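Local coordinates for protein type VI secretion system component (Escherichia coli O6, PDB 2P5Z) that is a component of the type VI secretion system, structurally similar to phage T4 tail proteins gp27 and gp5, and probably serves as part of its injection apparatus, at residues L179-R187 against I199-E209; N128-E136 against F150-R161. All blocks are in the same frame, centred on the assembly; numbering follows the deposited sequence. Where two conformers were deposited one is given.

Contact 1: L179-R187 against I199-E209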
loop_
_atom_site.group_PDB
_atom_site.type_symbol
_atom_site.label_atom_id
_atom_site.label_comp_id
_atom_site.label_asym_id
_atom_site.label_seq_id
_atom_site.Cartn_x
_atom_site.Cartn_y
_atom_site.Cartn_z
ATOM N N LEU A 179 -12.579 19.348 -2.514
ATOM C CA LEU A 179 -14.021 19.113 -2.502
ATOM C C LEU A 179 -14.436 18.164 -1.378
ATOM O O LEU A 179 -15.447 18.389 -0.711
ATOM C CB LEU A 179 -14.476 18.558 -3.828
ATOM C CG LEU A 179 -14.253 19.442 -5.056
ATOM C CD1 LEU A 179 -14.567 18.614 -6.283
ATOM C CD2 LEU A 179 -15.107 20.702 -5.016
ATOM N N SER A 180 -13.638 17.128 -1.130
ATOM C CA SER A 180 -14.047 16.139 -0.134
ATOM C C SER A 180 -13.927 16.637 1.302
ATOM O O SER A 180 -14.768 16.285 2.144
ATOM C CB SER A 180 -13.295 14.822 -0.290
ATOM O OG SER A 180 -12.006 14.922 0.275
ATOM N N GLU A 181 -12.892 17.445 1.568
ATOM C CA GLU A 181 -12.632 17.993 2.904
ATOM C C GLU A 181 -13.790 18.869 3.357
ATOM O O GLU A 181 -14.080 18.973 4.541
ATOM C CB GLU A 181 -11.310 18.770 2.928
ATOM C CG GLU A 181 -10.100 17.953 3.390
ATOM C CD GLU A 181 -8.764 18.450 2.842
ATOM O OE1 GLU A 181 -8.736 19.457 2.118
ATOM O OE2 GLU A 181 -7.729 17.809 3.116
ATOM N N VAL A 182 -14.484 19.442 2.385
ATOM C CA VAL A 182 -15.586 20.349 2.616
ATOM C C VAL A 182 -16.915 19.657 2.233
ATOM O O VAL A 182 -18.011 20.194 2.433
ATOM C CB VAL A 182 -15.273 21.627 1.808
ATOM C CG1 VAL A 182 -16.234 21.850 0.674
ATOM C CG2 VAL A 182 -15.094 22.831 2.715
ATOM N N GLY A 183 -16.802 18.435 1.704
ATOM C CA GLY A 183 -17.966 17.586 1.471
ATOM C C GLY A 183 -18.793 17.910 0.241
ATOM O O GLY A 183 -19.992 17.627 0.209
ATOM N N ILE A 184 -18.167 18.519 -0.763
ATOM C CA ILE A 184 -18.826 18.763 -2.044
ATOM C C ILE A 184 -18.631 17.506 -2.884
ATOM O O ILE A 184 -17.585 16.853 -2.821
ATOM C CB ILE A 184 -18.237 20.013 -2.788
ATOM C CG1 ILE A 184 -18.634 21.307 -2.081
ATOM C CG2 ILE A 184 -18.728 20.128 -4.239
ATOM C CD1 ILE A 184 -17.888 22.531 -2.608
ATOM N N TRP A 185 -19.649 17.151 -3.651
ATOM C CA TRP A 185 -19.551 15.991 -4.508
ATOM C C TRP A 185 -19.944 16.302 -5.931
ATOM O O TRP A 185 -20.604 17.308 -6.204
ATOM C CB TRP A 185 -20.384 14.832 -3.970
ATOM C CG TRP A 185 -21.816 15.132 -3.715
ATOM C CD1 TRP A 185 -22.352 15.643 -2.568
ATOM C CD2 TRP A 185 -22.912 14.892 -4.597
ATOM N NE1 TRP A 185 -23.718 15.759 -2.690
ATOM C CE2 TRP A 185 -24.089 15.304 -3.927
ATOM C CE3 TRP A 185 -23.017 14.387 -5.894
ATOM C CZ2 TRP A 185 -25.358 15.215 -4.506
ATOM C CZ3 TRP A 185 -24.293 14.298 -6.477
ATOM C CH2 TRP A 185 -25.440 14.710 -5.781
ATOM N N PHE A 186 -19.536 15.428 -6.836
ATOM C CA PHE A 186 -19.926 15.583 -8.215
ATOM C C PHE A 186 -20.426 14.313 -8.921
ATOM O O PHE A 186 -20.125 13.181 -8.515
ATOM C CB PHE A 186 -18.814 16.255 -9.029
ATOM C CG PHE A 186 -17.506 15.519 -9.035
ATOM C CD1 PHE A 186 -16.570 15.720 -8.026
ATOM C CD2 PHE A 186 -17.184 14.664 -10.083
ATOM C CE1 PHE A 186 -15.334 15.062 -8.054
ATOM C CE2 PHE A 186 -15.947 13.992 -10.122
ATOM C CZ PHE A 186 -15.010 14.217 -9.119
ATOM N N ARG A 187 -21.174 14.535 -9.996
ATOM C CA ARG A 187 -21.515 13.484 -10.922
ATOM C C ARG A 187 -21.405 13.989 -12.344
ATOM O O ARG A 187 -21.281 15.191 -12.584
ATOM C CB ARG A 187 -22.935 12.983 -10.674
ATOM C CG ARG A 187 -24.033 13.931 -11.067
ATOM C CD ARG A 187 -25.304 13.462 -10.411
ATOM N NE ARG A 187 -26.438 14.323 -10.700
ATOM C CZ ARG A 187 -27.229 14.180 -11.752
ATOM N NH1 ARG A 187 -27.010 13.202 -12.632
ATOM N NH2 ARG A 187 -28.237 15.026 -11.924
ATOM N N ILE A 199 -19.686 17.968 -15.817
ATOM C CA ILE A 199 -19.484 17.744 -14.376
ATOM C C ILE A 199 -20.423 18.598 -13.538
ATOM O O ILE A 199 -20.389 19.811 -13.606
ATOM C CB ILE A 199 -18.064 18.153 -13.942
ATOM C CG1 ILE A 199 -17.009 17.536 -14.865
ATOM C CG2 ILE A 199 -17.827 17.809 -12.472
ATOM C CD1 ILE A 199 -15.662 18.189 -14.739
ATOM N N GLU A 200 -21.254 17.991 -12.715
ATOM C CA GLU A 200 -22.139 18.791 -11.915
ATOM C C GLU A 200 -21.774 18.626 -10.481
ATOM O O GLU A 200 -21.724 17.510 -9.994
ATOM C CB GLU A 200 -23.589 18.389 -12.153
ATOM C CG GLU A 200 -23.932 18.310 -13.632
ATOM C CD GLU A 200 -25.395 18.125 -13.884
ATOM O OE1 GLU A 200 -26.116 17.729 -12.940
ATOM O OE2 GLU A 200 -25.819 18.379 -15.038
ATOM N N PHE A 201 -21.530 19.743 -9.803
ATOM C CA PHE A 201 -21.145 19.743 -8.399
ATOM C C PHE A 201 -22.346 20.045 -7.517
ATOM O O PHE A 201 -23.198 20.867 -7.877
ATOM C CB PHE A 201 -20.063 20.793 -8.128
ATOM C CG PHE A 201 -18.782 20.604 -8.927
ATOM C CD1 PHE A 201 -17.739 19.816 -8.427
ATOM C CD2 PHE A 201 -18.600 21.254 -10.141
ATOM C CE1 PHE A 201 -16.545 19.665 -9.127
ATOM C CE2 PHE A 201 -17.409 21.106 -10.851
ATOM C CZ PHE A 201 -16.372 20.305 -10.332
ATOM N N TYR A 202 -22.416 19.382 -6.360
ATOM C CA TYR A 202 -23.495 19.594 -5.392
ATOM C C TYR A 202 -22.952 19.354 -3.997
ATOM O O TYR A 202 -21.936 18.672 -3.840
ATOM C CB TYR A 202 -24.639 18.593 -5.588
ATOM C CG TYR A 202 -25.263 18.555 -6.951
ATOM C CD1 TYR A 202 -26.230 19.485 -7.323
ATOM C CD2 TYR A 202 -24.884 17.596 -7.871
ATOM C CE1 TYR A 202 -26.820 19.440 -8.562
ATOM C CE2 TYR A 202 -25.449 17.554 -9.115
ATOM C CZ TYR A 202 -26.419 18.474 -9.457
ATOM O OH TYR A 202 -26.969 18.440 -10.716
ATOM N N ASP A 203 -23.661 19.878 -2.996
ATOM C CA ASP A 203 -23.317 19.668 -1.601
ATOM C C ASP A 203 -24.456 19.148 -0.715
ATOM O O ASP A 203 -24.257 18.915 0.494
ATOM C CB ASP A 203 -22.651 20.910 -0.981
ATOM C CG ASP A 203 -23.490 22.196 -1.087
ATOM O OD1 ASP A 203 -24.737 22.150 -1.101
ATOM O OD2 ASP A 203 -22.868 23.291 -1.114
ATOM N N ASP A 204 -25.638 18.963 -1.302
ATOM C CA ASP A 204 -26.760 18.409 -0.538
ATOM C C ASP A 204 -27.710 17.526 -1.348
ATOM O O ASP A 204 -27.568 17.379 -2.570
ATOM C CB ASP A 204 -27.550 19.521 0.172
ATOM C CG ASP A 204 -28.477 20.281 -0.763
ATOM O OD1 ASP A 204 -28.186 20.404 -1.981
ATOM O OD2 ASP A 204 -29.511 20.771 -0.274
ATOM N N GLN A 205 -28.709 16.998 -0.646
ATOM C CA GLN A 205 -29.748 16.128 -1.203
ATOM C C GLN A 205 -30.597 16.707 -2.348
ATOM O O GLN A 205 -31.236 15.962 -3.085
ATOM C CB GLN A 205 -30.625 15.629 -0.066
ATOM C CG GLN A 205 -30.358 16.374 1.213
ATOM C CD GLN A 205 -30.114 15.446 2.372
ATOM O OE1 GLN A 205 -29.287 15.720 3.238
ATOM N NE2 GLN A 205 -30.835 14.336 2.399
ATOM N N SER A 206 -30.576 18.024 -2.526
ATOM C CA SER A 206 -31.276 18.648 -3.640
ATOM C C SER A 206 -30.524 18.473 -4.965
ATOM O O SER A 206 -30.971 18.929 -6.016
ATOM C CB SER A 206 -31.525 20.126 -3.350
ATOM O OG SER A 206 -30.303 20.840 -3.315
ATOM N N GLY A 207 -29.380 17.804 -4.916
ATOM C CA GLY A 207 -28.656 17.485 -6.132
ATOM C C GLY A 207 -29.020 16.143 -6.714
ATOM O O GLY A 207 -28.636 15.821 -7.842
ATOM N N TYR A 208 -29.765 15.366 -5.929
ATOM C CA TYR A 208 -30.174 14.020 -6.306
ATOM C C TYR A 208 -31.208 14.105 -7.412
ATOM O O TYR A 208 -32.019 15.023 -7.443
ATOM C CB TYR A 208 -30.812 13.286 -5.126
ATOM C CG TYR A 208 -29.962 13.082 -3.884
ATOM C CD1 TYR A 208 -28.590 13.306 -3.879
ATOM C CD2 TYR A 208 -30.547 12.608 -2.712
ATOM C CE1 TYR A 208 -27.835 13.091 -2.723
ATOM C CE2 TYR A 208 -29.804 12.376 -1.558
ATOM C CZ TYR A 208 -28.453 12.618 -1.566
ATOM O OH TYR A 208 -27.723 12.394 -0.412
ATOM N N GLU A 209 -31.177 13.153 -8.330
ATOM C CA GLU A 209 -32.166 13.138 -9.385
ATOM C C GLU A 209 -33.306 12.173 -9.056
ATOM O O GLU A 209 -33.089 10.989 -8.796
ATOM C CB GLU A 209 -31.520 12.802 -10.720
ATOM C CG GLU A 209 -32.442 13.032 -11.891
ATOM C CD GLU A 209 -31.777 12.726 -13.206
ATOM O OE1 GLU A 209 -32.496 12.314 -14.144
ATOM O OE2 GLU A 209 -30.538 12.887 -13.294
#
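W185 lays a face of its indole against Y202, its antiparallel partner; W185 and Y202, like R187 and E200, exchange two backbone N-H...O bonds. Y202 CB sits over the six-membered ring of W185, 3.8 Å from its centroid, in a CH-pi contact; beyond it W185 CH2 meets Y202 CD2 at 3.6 Å, with the ring planes 40° apart. The indole reaches this place because W185 CG stands between its own backbone N and carbonyl carbon (chi1 55°), which swings the ring across to the other strand. Its outer rim touches the edge of Y208, W185 CZ2 to Y208 CE1 3.7 Å, completing an aromatic cluster; the hydroxyl of Y208 is bonded to Y373 N.

R187 has a similar first torsion (chi1 71°) and then runs extended to NE, past the ring of Y202, to bring its guanidinium between two carboxylates. R187 NH2 forms a salt bridge with E209 OE2 at 3.4 Å. E200 OE1 hangs over the guanidinium face, a purely electrostatic salt bridge, and also accepts the hydroxyl of Y202, at a very short, doubtful length.

F186 and F201, a non-hydrogen-bonded pair, use the opposite face of the hairpin and lie side by side, F186 CB 3.8 Å from F201 CD1. L179 CD1 abuts the edge of F201, 3.6 Å from CE1. A Schellman motif with G183 at positive phi turns helix 171-182 into strand 185-191. Strand 150-153 extends the sheet alongside 196-202, parallel to it; its F152 stacks on F201, and helix 131-140 brings V135 and L139 against the same ring.

Contact 2: N128-E136 against F150-R161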
loop_
_atom_site.group_PDB
_atom_site.type_symbol
_atom_site.label_atom_id
_atom_site.label_comp_id
_atom_site.label_asym_id
_atom_site.label_seq_id
_atom_site.Cartn_x
_atom_site.Cartn_y
_atom_site.Cartn_z
ATOM N N ASN A 128 -6.707 33.950 -1.713
ATOM C CA ASN A 128 -8.058 34.548 -1.507
ATOM C C ASN A 128 -9.177 33.947 -2.347
ATOM O O ASN A 128 -9.921 34.662 -3.020
ATOM C CB ASN A 128 -8.071 36.088 -1.652
ATOM C CG ASN A 128 -6.988 36.756 -0.846
ATOM O OD1 ASN A 128 -6.097 37.403 -1.411
ATOM N ND2 ASN A 128 -7.027 36.574 0.482
ATOM N N GLN A 129 -9.280 32.625 -2.344
ATOM C CA GLN A 129 -10.347 31.981 -3.084
ATOM C C GLN A 129 -11.167 31.095 -2.188
ATOM O O GLN A 129 -10.739 30.733 -1.094
ATOM C CB GLN A 129 -9.793 31.177 -4.239
ATOM C CG GLN A 129 -8.603 31.775 -4.949
ATOM C CD GLN A 129 -9.003 32.731 -6.044
ATOM O OE1 GLN A 129 -8.940 32.392 -7.217
ATOM N NE2 GLN A 129 -9.428 33.932 -5.667
ATOM N N THR A 130 -12.368 30.776 -2.649
ATOM C CA THR A 130 -13.152 29.688 -2.069
ATOM C C THR A 130 -12.691 28.400 -2.738
ATOM O O THR A 130 -12.068 28.446 -3.823
ATOM C CB THR A 130 -14.609 29.856 -2.405
ATOM O OG1 THR A 130 -14.766 29.703 -3.825
ATOM C CG2 THR A 130 -15.074 31.236 -1.997
ATOM N N VAL A 131 -12.978 27.264 -2.101
ATOM C CA VAL A 131 -12.761 25.959 -2.750
ATOM C C VAL A 131 -13.354 25.878 -4.187
ATOM O O VAL A 131 -12.611 25.527 -5.120
ATOM C CB VAL A 131 -13.183 24.744 -1.861
ATOM C CG1 VAL A 131 -13.179 23.437 -2.679
ATOM C CG2 VAL A 131 -12.283 24.619 -0.642
ATOM N N PRO A 132 -14.657 26.233 -4.380
ATOM C CA PRO A 132 -15.173 26.245 -5.760
ATOM C C PRO A 132 -14.410 27.103 -6.759
ATOM O O PRO A 132 -14.197 26.674 -7.898
ATOM C CB PRO A 132 -16.601 26.766 -5.606
ATOM C CG PRO A 132 -16.975 26.395 -4.222
ATOM C CD PRO A 132 -15.737 26.520 -3.411
ATOM N N GLN A 133 -13.986 28.289 -6.340
ATOM C CA GLN A 133 -13.245 29.168 -7.241
ATOM C C GLN A 133 -11.904 28.549 -7.648
ATOM O O GLN A 133 -11.540 28.570 -8.840
ATOM C CB GLN A 133 -13.057 30.548 -6.622
ATOM C CG GLN A 133 -14.305 31.406 -6.661
ATOM C CD GLN A 133 -14.169 32.674 -5.831
ATOM O OE1 GLN A 133 -13.644 32.659 -4.707
ATOM N NE2 GLN A 133 -14.647 33.781 -6.380
ATOM N N ILE A 134 -11.192 27.975 -6.671
ATOM C CA ILE A 134 -9.970 27.213 -6.968
ATOM C C ILE A 134 -10.254 26.085 -7.966
ATOM O O ILE A 134 -9.538 25.949 -8.977
ATOM C CB ILE A 134 -9.287 26.662 -5.684
ATOM C CG1 ILE A 134 -8.896 27.817 -4.759
ATOM C CG2 ILE A 134 -8.020 25.878 -6.026
ATOM C CD1 ILE A 134 -8.437 27.415 -3.361
ATOM N N VAL A 135 -11.321 25.315 -7.705
ATOM C CA VAL A 135 -11.681 24.198 -8.577
ATOM C C VAL A 135 -12.015 24.698 -9.993
ATOM O O VAL A 135 -11.434 24.230 -10.993
ATOM C CB VAL A 135 -12.802 23.317 -7.962
ATOM C CG1 VAL A 135 -13.313 22.314 -8.979
ATOM C CG2 VAL A 135 -12.275 22.583 -6.739
ATOM N N GLU A 136 -12.881 25.701 -10.074
ATOM C CA GLU A 136 -13.142 26.348 -11.356
ATOM C C GLU A 136 -11.880 26.880 -12.080
ATOM O O GLU A 136 -11.747 26.726 -13.304
ATOM C CB GLU A 136 -14.190 27.442 -11.216
ATOM C CG GLU A 136 -14.560 28.000 -12.559
ATOM C CD GLU A 136 -15.839 28.779 -12.564
ATOM O OE1 GLU A 136 -16.605 28.667 -11.579
ATOM O OE2 GLU A 136 -16.077 29.485 -13.577
ATOM N N PHE A 150 -19.090 22.138 -17.160
ATOM C CA PHE A 150 -19.285 21.937 -15.707
ATOM C C PHE A 150 -20.251 22.972 -15.177
ATOM O O PHE A 150 -20.453 23.976 -15.830
ATOM C CB PHE A 150 -17.971 22.062 -14.926
ATOM C CG PHE A 150 -17.325 23.431 -15.014
ATOM C CD1 PHE A 150 -16.432 23.726 -16.043
ATOM C CD2 PHE A 150 -17.588 24.410 -14.062
ATOM C CE1 PHE A 150 -15.838 24.959 -16.136
ATOM C CE2 PHE A 150 -16.994 25.652 -14.157
ATOM C CZ PHE A 150 -16.117 25.925 -15.197
ATOM N N VAL A 151 -20.796 22.757 -13.980
ATOM C CA VAL A 151 -21.802 23.631 -13.374
ATOM C C VAL A 151 -21.777 23.388 -11.865
ATOM O O VAL A 151 -21.682 22.239 -11.433
ATOM C CB VAL A 151 -23.249 23.328 -13.920
ATOM C CG1 VAL A 151 -24.343 23.696 -12.917
ATOM C CG2 VAL A 151 -23.536 24.076 -15.206
ATOM N N PHE A 152 -21.857 24.461 -11.071
ATOM C CA PHE A 152 -21.948 24.361 -9.618
ATOM C C PHE A 152 -23.369 24.656 -9.175
ATOM O O PHE A 152 -23.927 25.665 -9.584
ATOM C CB PHE A 152 -21.011 25.379 -8.948
ATOM C CG PHE A 152 -19.558 25.039 -9.069
ATOM C CD1 PHE A 152 -18.921 24.309 -8.076
ATOM C CD2 PHE A 152 -18.826 25.442 -10.166
ATOM C CE1 PHE A 152 -17.578 23.983 -8.183
ATOM C CE2 PHE A 152 -17.490 25.112 -10.280
ATOM C CZ PHE A 152 -16.863 24.391 -9.286
ATOM N N ASN A 153 -23.961 23.790 -8.353
ATOM C CA ASN A 153 -25.276 24.061 -7.750
ATOM C C ASN A 153 -25.177 23.843 -6.247
ATOM O O ASN A 153 -25.791 22.933 -5.678
ATOM C CB ASN A 153 -26.402 23.183 -8.330
ATOM C CG ASN A 153 -26.331 23.038 -9.847
ATOM O OD1 ASN A 153 -26.808 23.898 -10.593
ATOM N ND2 ASN A 153 -25.746 21.933 -10.307
ATOM N N LEU A 154 -24.389 24.684 -5.601
ATOM C CA LEU A 154 -24.123 24.511 -4.192
ATOM C C LEU A 154 -25.201 25.203 -3.375
ATOM O O LEU A 154 -25.712 26.252 -3.771
ATOM C CB LEU A 154 -22.732 25.041 -3.882
ATOM C CG LEU A 154 -21.678 24.385 -4.777
ATOM C CD1 LEU A 154 -20.341 24.999 -4.521
ATOM C CD2 LEU A 154 -21.617 22.864 -4.564
ATOM N N LYS A 155 -25.584 24.595 -2.259
ATOM C CA LYS A 155 -26.595 25.195 -1.404
ATOM C C LYS A 155 -25.927 25.977 -0.286
ATOM O O LYS A 155 -26.360 27.083 0.045
ATOM C CB LYS A 155 -27.547 24.138 -0.833
ATOM C CG LYS A 155 -28.655 23.726 -1.789
ATOM C CD LYS A 155 -29.681 24.828 -1.995
ATOM C CE LYS A 155 -30.372 24.673 -3.340
ATOM N NZ LYS A 155 -29.408 24.926 -4.444
ATOM N N SER A 156 -24.872 25.401 0.285
ATOM C CA SER A 156 -24.071 26.084 1.292
ATOM C C SER A 156 -23.180 27.184 0.708
ATOM O O SER A 156 -22.911 27.215 -0.496
ATOM C CB SER A 156 -23.223 25.082 2.067
ATOM O OG SER A 156 -24.012 24.411 3.024
ATOM N N GLU A 157 -22.733 28.092 1.574
ATOM C CA GLU A 157 -21.826 29.175 1.172
ATOM C C GLU A 157 -20.417 28.870 1.639
ATOM O O GLU A 157 -20.214 28.412 2.765
ATOM C CB GLU A 157 -22.292 30.521 1.727
ATOM C CG GLU A 157 -23.476 31.105 0.968
ATOM C CD GLU A 157 -23.757 32.553 1.335
ATOM O OE1 GLU A 157 -24.404 32.794 2.380
ATOM O OE2 GLU A 157 -23.342 33.450 0.565
ATOM N N TYR A 158 -19.446 29.114 0.772
ATOM C CA TYR A 158 -18.076 28.718 1.073
ATOM C C TYR A 158 -17.194 29.929 1.281
ATOM O O TYR A 158 -17.121 30.800 0.420
ATOM C CB TYR A 158 -17.521 27.761 0.004
ATOM C CG TYR A 158 -18.326 26.494 -0.007
ATOM C CD1 TYR A 158 -19.406 26.335 -0.873
ATOM C CD2 TYR A 158 -18.059 25.485 0.898
ATOM C CE1 TYR A 158 -20.175 25.201 -0.836
ATOM C CE2 TYR A 158 -18.816 24.354 0.934
ATOM C CZ TYR A 158 -19.869 24.212 0.067
ATOM O OH TYR A 158 -20.622 23.070 0.117
ATOM N N PRO A 159 -16.556 29.999 2.457
ATOM C CA PRO A 159 -15.638 31.066 2.832
ATOM C C PRO A 159 -14.470 31.196 1.871
ATOM O O PRO A 159 -14.060 30.218 1.250
ATOM C CB PRO A 159 -15.142 30.624 4.210
ATOM C CG PRO A 159 -16.262 29.771 4.746
ATOM C CD PRO A 159 -16.738 29.023 3.544
ATOM N N ALA A 160 -13.972 32.417 1.715
ATOM C CA ALA A 160 -12.713 32.618 1.020
ATOM C C ALA A 160 -11.600 32.090 1.929
ATOM O O ALA A 160 -11.675 32.198 3.155
ATOM C CB ALA A 160 -12.504 34.081 0.688
ATOM N N ARG A 161 -10.609 31.452 1.328
ATOM C CA ARG A 161 -9.466 30.974 2.076
ATOM C C ARG A 161 -8.325 31.883 1.702
ATOM O O ARG A 161 -8.170 32.244 0.544
ATOM C CB ARG A 161 -9.122 29.547 1.668
ATOM C CG ARG A 161 -10.214 28.531 1.902
ATOM C CD ARG A 161 -9.968 27.747 3.170
ATOM N NE ARG A 161 -10.803 26.552 3.212
ATOM C CZ ARG A 161 -10.445 25.368 2.721
ATOM N NH1 ARG A 161 -9.257 25.212 2.150
ATOM N NH2 ARG A 161 -11.275 24.338 2.806
#
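Q129 and R161 pair their backbones as an antiparallel hydrogen-bonded couple. R161 N donates to Q129 O along a straight N-H path (167°) but from 38° out of the carbonyl plane, at a length too short to trust; the return bond from Q129 N to R161 O is weak and bent. Q129 NE2 donates to N128 O at 2.8 Å, from above that carbonyl's plane. Beside the pair, V131 CG2 covers one face of the R161 guanidinium, 3.6 Å from NH2.

Two amides at the helix start, T130 N and Q133 N, find side-chain acceptors. T130 OG1, set between the backbone N and carbonyl carbon (chi1 66°), accepts Q133 N at 3.0 Å. Q133 OE1 in turn accepts T130 N at 3.1 Å, on a lone pair in its amide plane. T130 O, V131 O and P132 O take I134 N, V135 N and E136 N, the first regular helical bonds. The T130 methyl faces the loop, CG2 lying 3.2 Å from the carbonyl oxygen of Y158.

Apolar contact follows along the helix. P132 touches three residues: its CB lies 3.9 Å from F152 CE1, its CG 3.7 Å from L154 CD1, and its CD packs on Y158 CB. The Y158 hydroxyl is bonded to D203. V135 CG1 meets F152 at the ring edge. The extended chain of E136 carries its carboxylate out between the F150 edge, CD 3.7 Å from F150 CE2, and F152, steep to the first ring and nearly parallel to the second; OE2 forms a salt bridge with R140 NE.

T130 and Q133 thus form a capping box that opens helix 131-140, whose first turns, 131-136, run nearly antiparallel to strand 150-153, an alpha-on-beta layer within the phage baseplate hub-like part of the chain.

Contact 2 closes before contact 1 opens along the chain, and their centres lie 12 Å apart. Both reach one small mixed sheet ordered 150-153, 196-202, 185-191: contact 2 supplies an outer strand, running parallel to 196-202, and contact 1 the antiparallel hairpin. D203, just past strand 196-202, ties them further, with D203 OD2 2.6 Å from Y158 OH and D203 OD1 2.8 Å from K155 N, both probable hydrogen bonds. Helices 131-140 and 171-182 meet through V131 and V135 on L179. Together the contacts join two helices to one face of the sheet. All four segments fall in the phage baseplate hub family region, for which a gp27-like role is probable.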